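Local coordinates for protein VirX1 (Cyanophage Syn10, PDB 6QGM) that acts as a viral halogenase that iodinates diverse substrates, probably with the help of reduced flavin as in the tryptophan halogenase family, at residues N77-T82 against P353-G358; G279-I284 against T292-S297; E47-H52 against Y165-E170; A70-Y75 against P285-I290. All coordinates share one frame; numbering follows the deposited sequence.

Contact 1 (N77-T82 against P353-G358); sequences NSIRFT and PLESTG
Ser356 OG lies against the tip of Ile79, 3.5 Å from its CD1, while Lys76 NZ and Ser48 OG grip the same oxygen as hydrogen-bonding partners. No hydrogen bond joins the 77-82 strand to the 353-358 loop directly; what the strand offers is an apolar surface built from Ile79 and Phe81, two residues apart and on the same face. Ile79 reaches out with CG1 turned away from its own carbonyl carbon (chi1 -49°), which carries CD1 in between the serine hydroxyl and the carboxylate of Glu355; OE1 sits 3.4 Å from CD1. The other carboxylate oxygen, Glu355 OE2, comes to the rim of the Phe81 ring, near its plane and 3.4 Å from CZ, with ring and carboxylate planes 36° apart. A bend at chi2 (-62°) brings the glutamate round to these two side chains, and a hydrogen bond between OE2 and His406 NE2 holds it there. Leu354 takes the neighbouring part of the same ring edge: its CD1 lies in the ring plane 3.8 Å from Phe81 CE1, and its carbonyl O is 3.7 Å from that carbon. Phe92 and His406 also meet the phenylalanine ring, within a contact whose five touching residues are all buried. The loop before helix 360-373, with Glu355 and the nearby Lys76, probably corresponds to the active-site region of flavin-dependent tryptophan halogenases, where a conserved lysine and glutamate lie close together.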
loop_
_atom_site.group_PDB
_atom_site.type_symbol
_atom_site.label_atom_id
_atom_site.label_comp_id
_atom_site.label_asym_id
_atom_site.label_seq_id
_atom_site.Cartn_x
_atom_site.Cartn_y
_atom_site.Cartn_z
ATOM N N ASN B 77 22.745 -23.336 -12.224
ATOM C CA ASN B 77 21.723 -23.768 -11.236
ATOM C C ASN B 77 21.681 -22.805 -10.041
ATOM O O ASN B 77 20.709 -22.886 -9.268
ATOM C CB ASN B 77 21.993 -25.210 -10.801
ATOM C CG ASN B 77 21.670 -26.205 -11.892
ATOM O OD1 ASN B 77 22.396 -26.295 -12.879
ATOM N ND2 ASN B 77 20.568 -26.926 -11.738
ATOM N N SER B 78 22.664 -21.918 -9.899
ATOM C CA SER B 78 22.839 -21.050 -8.715
ATOM C C SER B 78 23.797 -19.896 -9.028
ATOM O O SER B 78 24.660 -20.054 -9.913
ATOM C CB SER B 78 23.340 -21.867 -7.541
ATOM O OG SER B 78 23.383 -21.076 -6.359
ATOM N N ILE B 79 23.638 -18.774 -8.318
ATOM C CA ILE B 79 24.703 -17.743 -8.137
ATOM C C ILE B 79 25.403 -18.053 -6.815
ATOM O O ILE B 79 24.722 -18.139 -5.781
ATOM C CB ILE B 79 24.156 -16.308 -8.137
ATOM C CG1 ILE B 79 23.229 -16.043 -9.323
ATOM C CG2 ILE B 79 25.305 -15.318 -8.111
ATOM C CD1 ILE B 79 22.624 -14.657 -9.324
ATOM N N ARG B 80 26.722 -18.195 -6.858
ATOM C CA ARG B 80 27.571 -18.476 -5.676
ATOM C C ARG B 80 28.254 -17.171 -5.254
ATOM O O ARG B 80 28.754 -16.457 -6.130
ATOM C CB ARG B 80 28.578 -19.568 -6.037
ATOM C CG ARG B 80 29.686 -19.746 -5.019
ATOM C CD ARG B 80 30.474 -20.997 -5.310
ATOM N NE ARG B 80 29.589 -22.145 -5.205
ATOM C CZ ARG B 80 29.761 -23.303 -5.822
ATOM N NH1 ARG B 80 30.805 -23.500 -6.596
ATOM N NH2 ARG B 80 28.880 -24.273 -5.657
ATOM N N PHE B 81 28.265 -16.879 -3.954
ATOM C CA PHE B 81 28.915 -15.683 -3.357
ATOM C C PHE B 81 30.065 -16.145 -2.463
ATOM O O PHE B 81 29.836 -16.559 -1.308
ATOM C CB PHE B 81 27.883 -14.833 -2.612
ATOM C CG PHE B 81 26.804 -14.289 -3.515
ATOM C CD1 PHE B 81 27.048 -13.201 -4.344
ATOM C CD2 PHE B 81 25.548 -14.884 -3.568
ATOM C CE1 PHE B 81 26.056 -12.714 -5.185
ATOM C CE2 PHE B 81 24.555 -14.389 -4.403
ATOM C CZ PHE B 81 24.811 -13.309 -5.214
ATOM N N THR B 82 31.273 -16.085 -3.018
ATOM C CA THR B 82 32.553 -16.288 -2.295
ATOM C C THR B 82 33.048 -14.927 -1.799
ATOM O O THR B 82 32.983 -13.958 -2.567
ATOM C CB THR B 82 33.582 -16.997 -3.182
ATOM O OG1 THR B 82 32.966 -18.193 -3.690
ATOM C CG2 THR B 82 34.875 -17.308 -2.459
ATOM N N PRO B 353 26.397 -7.090 -13.035
ATOM C CA PRO B 353 25.748 -8.415 -13.080
ATOM C C PRO B 353 25.959 -9.302 -11.840
ATOM O O PRO B 353 26.198 -10.467 -11.994
ATOM C CB PRO B 353 26.382 -9.044 -14.321
ATOM C CG PRO B 353 27.805 -8.487 -14.270
ATOM C CD PRO B 353 27.657 -7.051 -13.787
ATOM N N LEU B 354 25.841 -8.731 -10.646
ATOM C CA LEU B 354 25.974 -9.455 -9.351
ATOM C C LEU B 354 24.768 -10.392 -9.168
ATOM O O LEU B 354 24.912 -11.415 -8.469
ATOM C CB LEU B 354 26.065 -8.434 -8.208
ATOM C CG LEU B 354 26.360 -9.028 -6.835
ATOM C CD1 LEU B 354 27.686 -9.760 -6.830
ATOM C CD2 LEU B 354 26.355 -7.957 -5.759
ATOM N N GLU B 355 23.626 -10.051 -9.769
ATOM C CA GLU B 355 22.425 -10.915 -9.761
ATOM C C GLU B 355 22.123 -11.353 -11.201
ATOM O O GLU B 355 20.959 -11.614 -11.518
ATOM C CB GLU B 355 21.283 -10.180 -9.056
ATOM C CG GLU B 355 21.324 -10.329 -7.549
ATOM C CD GLU B 355 21.171 -11.755 -7.024
ATOM O OE1 GLU B 355 20.443 -12.547 -7.685
ATOM O OE2 GLU B 355 21.782 -12.083 -5.965
ATOM N N SER B 356 23.163 -11.504 -12.014
ATOM C CA SER B 356 23.121 -12.061 -13.389
ATOM C C SER B 356 21.996 -11.381 -14.149
ATOM O O SER B 356 21.196 -12.069 -14.799
ATOM C CB SER B 356 22.938 -13.552 -13.351
ATOM O OG SER B 356 23.940 -14.156 -12.540
ATOM N N THR B 357 21.963 -10.065 -14.049
ATOM C CA THR B 357 20.836 -9.192 -14.463
ATOM C C THR B 357 21.184 -8.565 -15.835
ATOM O O THR B 357 20.288 -7.952 -16.436
ATOM C CB THR B 357 20.477 -8.305 -13.256
ATOM O OG1 THR B 357 19.371 -7.463 -13.548
ATOM C CG2 THR B 357 21.635 -7.491 -12.719
ATOM N N GLY B 358 22.402 -8.808 -16.339
ATOM C CA GLY B 358 22.890 -8.396 -17.672
ATOM C C GLY B 358 21.789 -8.303 -18.720
ATOM O O GLY B 358 21.523 -7.214 -19.197
#

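Contact 2 (G279-I284 against T292-S297); sequences GWVWNI and TGYCYS
Trp282 lays its indole flat over Gly293, and this is the tightly packed part of the antiparallel hairpin. Gly293 CA stands 3.6 Å from the centroid of the six-membered ring and only 12° off its normal, a CH-pi contact made possible by the absence of a side chain on the glycine. The first torsion of Trp282 (chi1 71°) folds the ring back across the partner strand. Beyond it, Cys295 SG meets the ring at its edge, 3.6 Å from Trp282 CZ3, while Cys295 CB rests 3.5 Å from Trp280 NE1. Backbone bonds join the strands: Trp280 and Cys295 pair in both directions, and Trp282 N binds Gly293 O at 3.0 Å. The face carrying Val281 and Tyr294 is held more by simple packing, with Val281 CG2 3.9 Å from Tyr294 CB; Phe310 of helix 303-314 lies on Val281 and Thr292, and strand 252-258 flanks strand 290-296. Contact thins toward the partly exposed Asn283, whose OD1 stays 4.0 Å from Thr292 OG1. The Trp280 indole N-H and the Tyr294 hydroxyl find polar partners, Glu352 and Asn278, outside the two segments, and side-chain cohesion is mainly apolar, CH-pi and sulfur-aromatic.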
loop_
_atom_site.group_PDB
_atom_site.type_symbol
_atom_site.label_atom_id
_atom_site.label_comp_id
_atom_site.label_asym_id
_atom_site.label_seq_id
_atom_site.Cartn_x
_atom_site.Cartn_y
_atom_site.Cartn_z
ATOM N N GLY B 279 35.353 -4.045 -5.054
ATOM C CA GLY B 279 34.228 -4.564 -5.859
ATOM C C GLY B 279 34.148 -6.074 -5.787
ATOM O O GLY B 279 34.275 -6.626 -4.671
ATOM N N TRP B 280 33.944 -6.731 -6.925
ATOM C CA TRP B 280 33.769 -8.207 -7.002
ATOM C C TRP B 280 34.126 -8.687 -8.419
ATOM O O TRP B 280 34.019 -7.891 -9.364
ATOM C CB TRP B 280 32.343 -8.595 -6.576
ATOM C CG TRP B 280 31.329 -8.151 -7.566
ATOM C CD1 TRP B 280 30.808 -6.902 -7.696
ATOM C CD2 TRP B 280 30.763 -8.933 -8.624
ATOM N NE1 TRP B 280 29.942 -6.856 -8.749
ATOM C CE2 TRP B 280 29.899 -8.084 -9.345
ATOM C CE3 TRP B 280 30.880 -10.266 -9.026
ATOM C CZ2 TRP B 280 29.169 -8.532 -10.441
ATOM C CZ3 TRP B 280 30.138 -10.711 -10.101
ATOM C CH2 TRP B 280 29.308 -9.850 -10.803
ATOM N N VAL B 281 34.577 -9.935 -8.532
ATOM C CA VAL B 281 34.961 -10.595 -9.810
ATOM C C VAL B 281 33.932 -11.687 -10.119
ATOM O O VAL B 281 33.613 -12.476 -9.204
ATOM C CB VAL B 281 36.400 -11.143 -9.730
ATOM C CG1 VAL B 281 36.709 -12.184 -10.788
ATOM C CG2 VAL B 281 37.390 -10.009 -9.789
ATOM N N TRP B 282 33.400 -11.694 -11.345
ATOM C CA TRP B 282 32.487 -12.757 -11.851
ATOM C C TRP B 282 33.319 -13.860 -12.509
ATOM O O TRP B 282 34.390 -13.538 -13.062
ATOM C CB TRP B 282 31.415 -12.201 -12.803
ATOM C CG TRP B 282 31.896 -11.765 -14.154
ATOM C CD1 TRP B 282 32.203 -12.568 -15.214
ATOM C CD2 TRP B 282 32.058 -10.412 -14.608
ATOM N NE1 TRP B 282 32.579 -11.808 -16.286
ATOM C CE2 TRP B 282 32.488 -10.480 -15.950
ATOM C CE3 TRP B 282 31.891 -9.155 -14.015
ATOM C CZ2 TRP B 282 32.759 -9.338 -16.706
ATOM C CZ3 TRP B 282 32.155 -8.025 -14.764
ATOM C CH2 TRP B 282 32.590 -8.118 -16.086
ATOM N N ASN B 283 32.847 -15.101 -12.385
ATOM C CA ASN B 283 33.395 -16.311 -13.043
ATOM C C ASN B 283 32.242 -16.971 -13.815
ATOM O O ASN B 283 31.267 -17.396 -13.179
ATOM C CB ASN B 283 34.067 -17.237 -12.027
ATOM C CG ASN B 283 34.872 -18.330 -12.682
ATOM O OD1 ASN B 283 36.097 -18.236 -12.737
ATOM N ND2 ASN B 283 34.194 -19.335 -13.230
ATOM N N ILE B 284 32.333 -16.999 -15.140
ATOM C CA ILE B 284 31.289 -17.568 -16.040
ATOM C C ILE B 284 31.914 -18.701 -16.849
ATOM O O ILE B 284 32.636 -18.456 -17.803
ATOM C CB ILE B 284 30.677 -16.452 -16.906
ATOM C CG1 ILE B 284 29.902 -15.473 -16.027
ATOM C CG2 ILE B 284 29.794 -17.028 -17.997
ATOM C CD1 ILE B 284 29.479 -14.223 -16.747
ATOM N N THR B 292 35.675 -13.933 -17.163
ATOM C CA THR B 292 35.907 -13.336 -15.816
ATOM C C THR B 292 36.160 -11.829 -15.926
ATOM O O THR B 292 36.838 -11.418 -16.880
ATOM C CB THR B 292 37.111 -13.993 -15.133
ATOM O OG1 THR B 292 37.057 -15.403 -15.332
ATOM C CG2 THR B 292 37.207 -13.675 -13.661
ATOM N N GLY B 293 35.646 -11.040 -14.977
ATOM C CA GLY B 293 35.855 -9.576 -14.916
ATOM C C GLY B 293 35.754 -9.027 -13.499
ATOM O O GLY B 293 35.127 -9.685 -12.658
ATOM N N TYR B 294 36.377 -7.869 -13.255
ATOM C CA TYR B 294 36.314 -7.085 -12.001
ATOM C C TYR B 294 35.324 -5.939 -12.224
ATOM O O TYR B 294 35.557 -5.155 -13.159
ATOM C CB TYR B 294 37.717 -6.563 -11.665
ATOM C CG TYR B 294 37.964 -6.063 -10.257
ATOM C CD1 TYR B 294 36.948 -5.967 -9.307
ATOM C CD2 TYR B 294 39.221 -5.639 -9.886
ATOM C CE1 TYR B 294 37.194 -5.487 -8.031
ATOM C CE2 TYR B 294 39.484 -5.166 -8.609
ATOM C CZ TYR B 294 38.470 -5.096 -7.680
ATOM O OH TYR B 294 38.729 -4.648 -6.426
ATOM N N CYS B 295 34.239 -5.875 -11.441
ATOM C CA CYS B 295 33.421 -4.647 -11.242
ATOM C C CYS B 295 33.981 -3.899 -10.037
ATOM O O CYS B 295 34.005 -4.515 -8.958
ATOM C CB CYS B 295 31.963 -4.960 -10.951
ATOM S SG CYS B 295 31.066 -5.472 -12.427
ATOM N N TYR B 296 34.401 -2.645 -10.209
ATOM C CA TYR B 296 35.080 -1.862 -9.150
ATOM C C TYR B 296 34.634 -0.403 -9.188
ATOM O O TYR B 296 33.925 -0.006 -10.123
ATOM C CB TYR B 296 36.597 -1.981 -9.275
ATOM C CG TYR B 296 37.218 -1.348 -10.496
ATOM C CD1 TYR B 296 37.189 -1.985 -11.725
ATOM C CD2 TYR B 296 37.890 -0.138 -10.414
ATOM C CE1 TYR B 296 37.782 -1.424 -12.844
ATOM C CE2 TYR B 296 38.487 0.438 -11.522
ATOM C CZ TYR B 296 38.431 -0.209 -12.744
ATOM O OH TYR B 296 39.008 0.319 -13.858
ATOM N N SER B 297 35.046 0.346 -8.167
ATOM C CA SER B 297 34.680 1.757 -7.936
ATOM C C SER B 297 35.926 2.625 -8.070
ATOM O O SER B 297 36.829 2.484 -7.224
ATOM C CB SER B 297 34.056 1.918 -6.587
ATOM O OG SER B 297 33.765 3.268 -6.321
#

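Contact 3 (E47-H52 against Y165-E170); sequences ESTLGH and YHIDAE
Glu47 pairs with Ile167 through two backbone bonds, its N reaching Ile167 O at 2.8 Å and its O receiving Ile167 N at 3.0 Å. The glutamate side chain extends to the face that also bears Ile167, and its OE1 passes 3.9 Å from Ala169 CB at the first turn of the following helix. Ser48 opposes His166 as a non-hydrogen-bonded pair; its CB lies 3.5 Å from His166 CD2. Hydrogen bonds at both ring nitrogens, ND1 with Thr74 and NE2 with Thr271, probably fix the turn of the imidazole. Just past the end of the strand, at Thr49, the grip is doubled: both N, at 3.1 Å, and OG1, at 2.9 Å, donate to Tyr165 O. The hydroxyl comes in the carbonyl plane onto a lone pair (121°). With OG1 set between backbone N and carbonyl carbon (chi1 67°), the methyl CG2 is turned toward Ile167, 4.1 Å from its CD1. Strand 46-48 is an edge of a three-stranded antiparallel sheet with 164-168 at its centre and 74-76 beyond; Asp168, at the N-cap, starts helix 169-181, and helix 52-59 packs against Tyr165 and Ile167.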
loop_
_atom_site.group_PDB
_atom_site.type_symbol
_atom_site.label_atom_id
_atom_site.label_comp_id
_atom_site.label_asym_id
_atom_site.label_seq_id
_atom_site.Cartn_x
_atom_site.Cartn_y
_atom_site.Cartn_z
ATOM N N GLU B 47 28.363 -14.274 -20.600
ATOM C CA GLU B 47 27.366 -13.670 -19.676
ATOM C C GLU B 47 26.427 -14.754 -19.136
ATOM O O GLU B 47 26.049 -15.639 -19.922
ATOM C CB GLU B 47 26.553 -12.649 -20.454
ATOM C CG GLU B 47 26.003 -11.530 -19.611
ATOM C CD GLU B 47 25.208 -10.544 -20.440
ATOM O OE1 GLU B 47 25.281 -10.647 -21.688
ATOM O OE2 GLU B 47 24.518 -9.681 -19.845
ATOM N N SER B 48 26.017 -14.648 -17.875
ATOM C CA SER B 48 25.045 -15.566 -17.222
ATOM C C SER B 48 23.647 -14.942 -17.288
ATOM O O SER B 48 23.538 -13.704 -17.390
ATOM C CB SER B 48 25.460 -15.948 -15.802
ATOM O OG SER B 48 25.403 -14.858 -14.924
ATOM N N THR B 49 22.622 -15.792 -17.283
ATOM C CA THR B 49 21.197 -15.435 -17.462
ATOM C C THR B 49 20.456 -15.729 -16.158
ATOM O O THR B 49 21.048 -16.329 -15.249
ATOM C CB THR B 49 20.612 -16.207 -18.651
ATOM O OG1 THR B 49 20.585 -17.598 -18.308
ATOM C CG2 THR B 49 21.386 -16.013 -19.945
ATOM N N LEU B 50 19.199 -15.305 -16.085
ATOM C CA LEU B 50 18.250 -15.625 -14.988
ATOM C C LEU B 50 17.306 -16.732 -15.458
ATOM O O LEU B 50 17.409 -17.149 -16.653
ATOM C CB LEU B 50 17.438 -14.357 -14.698
ATOM C CG LEU B 50 18.230 -13.174 -14.163
ATOM C CD1 LEU B 50 17.493 -11.869 -14.436
ATOM C CD2 LEU B 50 18.512 -13.384 -12.688
ATOM N N GLY B 51 16.413 -17.171 -14.554
ATOM C CA GLY B 51 15.211 -17.954 -14.898
ATOM C C GLY B 51 14.407 -17.295 -16.003
ATOM O O GLY B 51 14.014 -18.008 -16.931
ATOM N N HIS B 52 14.206 -15.982 -15.915
ATOM C CA HIS B 52 13.462 -15.120 -16.879
ATOM C C HIS B 52 13.788 -15.539 -18.324
ATOM O O HIS B 52 12.879 -15.553 -19.172
ATOM C CB HIS B 52 13.832 -13.625 -16.665
ATOM C CG HIS B 52 12.946 -12.792 -15.774
ATOM N ND1 HIS B 52 12.957 -12.895 -14.379
ATOM C CD2 HIS B 52 12.071 -11.801 -16.074
ATOM C CE1 HIS B 52 12.086 -12.041 -13.871
ATOM N NE2 HIS B 52 11.522 -11.359 -14.895
ATOM N N TYR B 165 21.418 -20.500 -17.777
ATOM C CA TYR B 165 22.493 -20.758 -18.777
ATOM C C TYR B 165 23.620 -19.733 -18.640
ATOM O O TYR B 165 23.351 -18.582 -18.277
ATOM C CB TYR B 165 21.907 -20.711 -20.189
ATOM C CG TYR B 165 20.666 -21.550 -20.379
ATOM C CD1 TYR B 165 19.403 -21.053 -20.095
ATOM C CD2 TYR B 165 20.742 -22.852 -20.832
ATOM C CE1 TYR B 165 18.255 -21.814 -20.260
ATOM C CE2 TYR B 165 19.607 -23.633 -20.996
ATOM C CZ TYR B 165 18.360 -23.111 -20.720
ATOM O OH TYR B 165 17.249 -23.878 -20.900
ATOM N N HIS B 166 24.855 -20.172 -18.873
ATOM C CA HIS B 166 26.033 -19.336 -19.243
ATOM C C HIS B 166 26.148 -19.358 -20.768
ATOM O O HIS B 166 26.112 -20.455 -21.323
ATOM C CB HIS B 166 27.319 -19.863 -18.586
ATOM C CG HIS B 166 27.234 -19.977 -17.101
ATOM N ND1 HIS B 166 27.277 -21.190 -16.449
ATOM C CD2 HIS B 166 27.133 -19.044 -16.139
ATOM C CE1 HIS B 166 27.224 -20.994 -15.152
ATOM N NE2 HIS B 166 27.142 -19.677 -14.933
ATOM N N ILE B 167 26.229 -18.203 -21.420
ATOM C CA ILE B 167 26.245 -18.094 -22.908
ATOM C C ILE B 167 27.341 -17.116 -23.331
ATOM O O ILE B 167 27.664 -16.191 -22.556
ATOM C CB ILE B 167 24.859 -17.667 -23.432
ATOM C CG1 ILE B 167 24.543 -16.214 -23.088
ATOM C CG2 ILE B 167 23.766 -18.616 -22.921
ATOM C CD1 ILE B 167 23.209 -15.734 -23.601
ATOM N N ASP B 168 27.895 -17.329 -24.522
ATOM C CA ASP B 168 28.625 -16.300 -25.302
ATOM C C ASP B 168 27.541 -15.490 -26.016
ATOM O O ASP B 168 26.900 -16.045 -26.931
ATOM C CB ASP B 168 29.626 -16.964 -26.252
ATOM C CG ASP B 168 30.330 -16.049 -27.244
ATOM O OD1 ASP B 168 29.740 -15.030 -27.651
ATOM O OD2 ASP B 168 31.457 -16.374 -27.630
ATOM N N ALA B 169 27.308 -14.245 -25.588
ATOM C CA ALA B 169 26.153 -13.427 -26.026
ATOM C C ALA B 169 26.218 -13.140 -27.532
ATOM O O ALA B 169 25.156 -13.114 -28.159
ATOM C CB ALA B 169 26.125 -12.161 -25.211
ATOM N N GLU B 170 27.413 -12.933 -28.093
ATOM C CA GLU B 170 27.581 -12.554 -29.521
ATOM C C GLU B 170 27.195 -13.758 -30.385
ATOM O O GLU B 170 26.440 -13.577 -31.363
ATOM C CB GLU B 170 28.998 -12.054 -29.812
ATOM C CG GLU B 170 29.138 -11.428 -31.202
ATOM C CD GLU B 170 30.163 -10.304 -31.374
ATOM O OE1 GLU B 170 31.016 -10.379 -32.320
ATOM O OE2 GLU B 170 30.103 -9.331 -30.581
#

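Contact 4 (A70-Y75 against P285-I290); sequences ACNATY and PLWNRI
Thr74 and Asn72 supply the two hydrogen bonds that tie segment 70-75 to the 285-290 turn. Thr74 OG1 donates to Pro285 O at 2.7 Å, and Trp287 N donates to Asn72 O at 3.0 Å; in each case the donor stands about 40° above the carbonyl plane, not on a lone pair. Amide stacking comes next. The side-chain amides of Asn72 and Asn288 lie nearly parallel, 16° apart, with Asn72 CG 3.4 Å from Asn288 OD1. Asn288 is steadied by Arg289, whose NH1 donates to that OD1 at 2.9 Å along a lone pair, while Asp168 forms a salt bridge with the other terminal nitrogen of the guanidinium. Leu286 covers one face of this guanidinium with CD1. Van der Waals contacts with backbone and polar atoms complete the contact: Thr74 CG2 touches Leu286 C at 3.5 Å, and Leu286 CB sits 3.3 Å from Asn72 O. Trp287 brings CB to 3.6 Å from Asn72 OD1, which lies at the indole edge, but its ring, with CG turned away from the backbone N (chi1 -171°), stacks on Tyr527 and meets Arg263 in a cation-pi contact. A backbone bond from Leu286 N to Arg289 O closes the turn, a beta-hairpin tip linking strands 279-285 and 290-296.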
loop_
_atom_site.group_PDB
_atom_site.type_symbol
_atom_site.label_atom_id
_atom_site.label_comp_id
_atom_site.label_asym_id
_atom_site.label_seq_id
_atom_site.Cartn_x
_atom_site.Cartn_y
_atom_site.Cartn_z
ATOM N N ALA B 70 25.920 -24.005 -30.238
ATOM C CA ALA B 70 26.192 -22.932 -31.225
ATOM C C ALA B 70 26.794 -21.687 -30.552
ATOM O O ALA B 70 27.298 -20.828 -31.279
ATOM C CB ALA B 70 24.930 -22.604 -31.968
ATOM N N CYS B 71 26.738 -21.568 -29.225
ATOM C CA CYS B 71 27.320 -20.408 -28.506
ATOM C C CYS B 71 28.020 -20.825 -27.208
ATOM O O CYS B 71 27.964 -20.037 -26.237
ATOM C CB CYS B 71 26.259 -19.356 -28.239
ATOM S SG CYS B 71 24.856 -19.917 -27.236
ATOM N N ASN B 72 28.700 -21.982 -27.218
ATOM C CA ASN B 72 29.563 -22.466 -26.110
ATOM C C ASN B 72 28.825 -22.353 -24.778
ATOM O O ASN B 72 29.479 -22.045 -23.757
ATOM C CB ASN B 72 30.881 -21.694 -26.041
ATOM C CG ASN B 72 31.813 -22.077 -27.157
ATOM O OD1 ASN B 72 32.232 -23.220 -27.238
ATOM N ND2 ASN B 72 32.122 -21.140 -28.029
ATOM N N ALA B 73 27.518 -22.612 -24.775
ATOM C CA ALA B 73 26.666 -22.420 -23.587
ATOM C C ALA B 73 26.938 -23.563 -22.617
ATOM O O ALA B 73 27.295 -24.666 -23.073
ATOM C CB ALA B 73 25.210 -22.354 -23.973
ATOM N N THR B 74 26.820 -23.281 -21.324
ATOM C CA THR B 74 26.759 -24.291 -20.244
ATOM C C THR B 74 25.552 -23.962 -19.374
ATOM O O THR B 74 24.912 -22.919 -19.636
ATOM C CB THR B 74 28.080 -24.372 -19.469
ATOM O OG1 THR B 74 28.222 -23.189 -18.682
ATOM C CG2 THR B 74 29.274 -24.555 -20.376
ATOM N N TYR B 75 25.247 -24.841 -18.418
ATOM C CA TYR B 75 24.074 -24.740 -17.509
ATOM C C TYR B 75 24.477 -23.997 -16.237
ATOM O O TYR B 75 25.662 -24.000 -15.866
ATOM C CB TYR B 75 23.502 -26.127 -17.191
ATOM C CG TYR B 75 22.664 -26.730 -18.287
ATOM C CD1 TYR B 75 21.458 -26.149 -18.650
ATOM C CD2 TYR B 75 23.048 -27.884 -18.944
ATOM C CE1 TYR B 75 20.655 -26.697 -19.637
ATOM C CE2 TYR B 75 22.252 -28.444 -19.929
ATOM C CZ TYR B 75 21.056 -27.847 -20.279
ATOM O OH TYR B 75 20.265 -28.367 -21.251
ATOM N N PRO B 285 31.703 -19.970 -16.447
ATOM C CA PRO B 285 32.187 -21.112 -17.216
ATOM C C PRO B 285 31.399 -21.267 -18.520
ATOM O O PRO B 285 30.186 -21.316 -18.474
ATOM C CB PRO B 285 31.941 -22.339 -16.323
ATOM C CG PRO B 285 31.607 -21.756 -14.953
ATOM C CD PRO B 285 31.009 -20.384 -15.219
ATOM N N LEU B 286 32.113 -21.306 -19.644
ATOM C CA LEU B 286 31.556 -21.683 -20.967
ATOM C C LEU B 286 32.186 -22.999 -21.408
ATOM O O LEU B 286 33.002 -23.560 -20.663
ATOM C CB LEU B 286 31.840 -20.561 -21.967
ATOM C CG LEU B 286 31.183 -19.222 -21.650
ATOM C CD1 LEU B 286 31.529 -18.209 -22.718
ATOM C CD2 LEU B 286 29.682 -19.367 -21.515
ATOM N N TRP B 287 31.778 -23.501 -22.566
ATOM C CA TRP B 287 32.183 -24.844 -23.052
ATOM C C TRP B 287 33.704 -24.854 -23.242
ATOM O O TRP B 287 34.314 -25.830 -22.813
ATOM C CB TRP B 287 31.409 -25.193 -24.329
ATOM C CG TRP B 287 31.560 -26.596 -24.808
ATOM C CD1 TRP B 287 31.982 -26.998 -26.036
ATOM C CD2 TRP B 287 31.284 -27.801 -24.071
ATOM N NE1 TRP B 287 31.990 -28.366 -26.119
ATOM C CE2 TRP B 287 31.561 -28.889 -24.927
ATOM C CE3 TRP B 287 30.834 -28.072 -22.776
ATOM C CZ2 TRP B 287 31.409 -30.215 -24.525
ATOM C CZ3 TRP B 287 30.690 -29.385 -22.382
ATOM C CH2 TRP B 287 30.955 -30.441 -23.252
ATOM N N ASN B 288 34.282 -23.765 -23.769
ATOM C CA ASN B 288 35.681 -23.702 -24.277
ATOM C C ASN B 288 36.590 -22.841 -23.391
ATOM O O ASN B 288 37.817 -22.855 -23.635
ATOM C CB ASN B 288 35.734 -23.196 -25.721
ATOM C CG ASN B 288 35.081 -21.851 -25.951
ATOM O OD1 ASN B 288 34.376 -21.323 -25.096
ATOM N ND2 ASN B 288 35.290 -21.297 -27.131
ATOM N N ARG B 289 36.050 -22.129 -22.399
ATOM C CA ARG B 289 36.838 -21.135 -21.606
ATOM C C ARG B 289 36.052 -20.668 -20.378
ATOM O O ARG B 289 34.832 -20.974 -20.315
ATOM C CB ARG B 289 37.144 -19.917 -22.475
ATOM C CG ARG B 289 35.921 -19.066 -22.796
ATOM C CD ARG B 289 36.022 -18.454 -24.171
ATOM N NE ARG B 289 35.076 -17.366 -24.387
ATOM C CZ ARG B 289 33.949 -17.447 -25.089
ATOM N NH1 ARG B 289 33.557 -18.595 -25.643
ATOM N NH2 ARG B 289 33.207 -16.361 -25.225
ATOM N N ILE B 290 36.725 -19.945 -19.469
ATOM C CA ILE B 290 36.090 -19.169 -18.365
ATOM C C ILE B 290 36.101 -17.689 -18.759
ATOM O O ILE B 290 37.190 -17.193 -19.096
ATOM C CB ILE B 290 36.833 -19.393 -17.035
ATOM C CG1 ILE B 290 36.939 -20.874 -16.671
ATOM C CG2 ILE B 290 36.202 -18.580 -15.908
ATOM C CD1 ILE B 290 37.964 -21.151 -15.593
#

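Contact 1 lies about 11 Å, centre to centre, from both contact 2 and contact 3, and touches each. Toward contact 2, Leu354 N is 3.3 Å from Trp280 CZ2, so the hairpin's tryptophan backs the loop that probably forms part of the halogenase active site. Toward contact 3, Gly358 CA meets Glu47 OE2, and the backbone oxygens of Glu355 and Ser356 rest on the Leu50 side chain. Contacts 3 and 4, about 10 Å apart, share the antiparallel sheet: His166 N and Thr74 O, 2.9 Å apart, probably bond. Segment 285-290 of contact 4 is the tip of the hairpin whose strands make contact 2, and Ile284 CD1 lies 3.7 Å from Glu47 CA of contact 3.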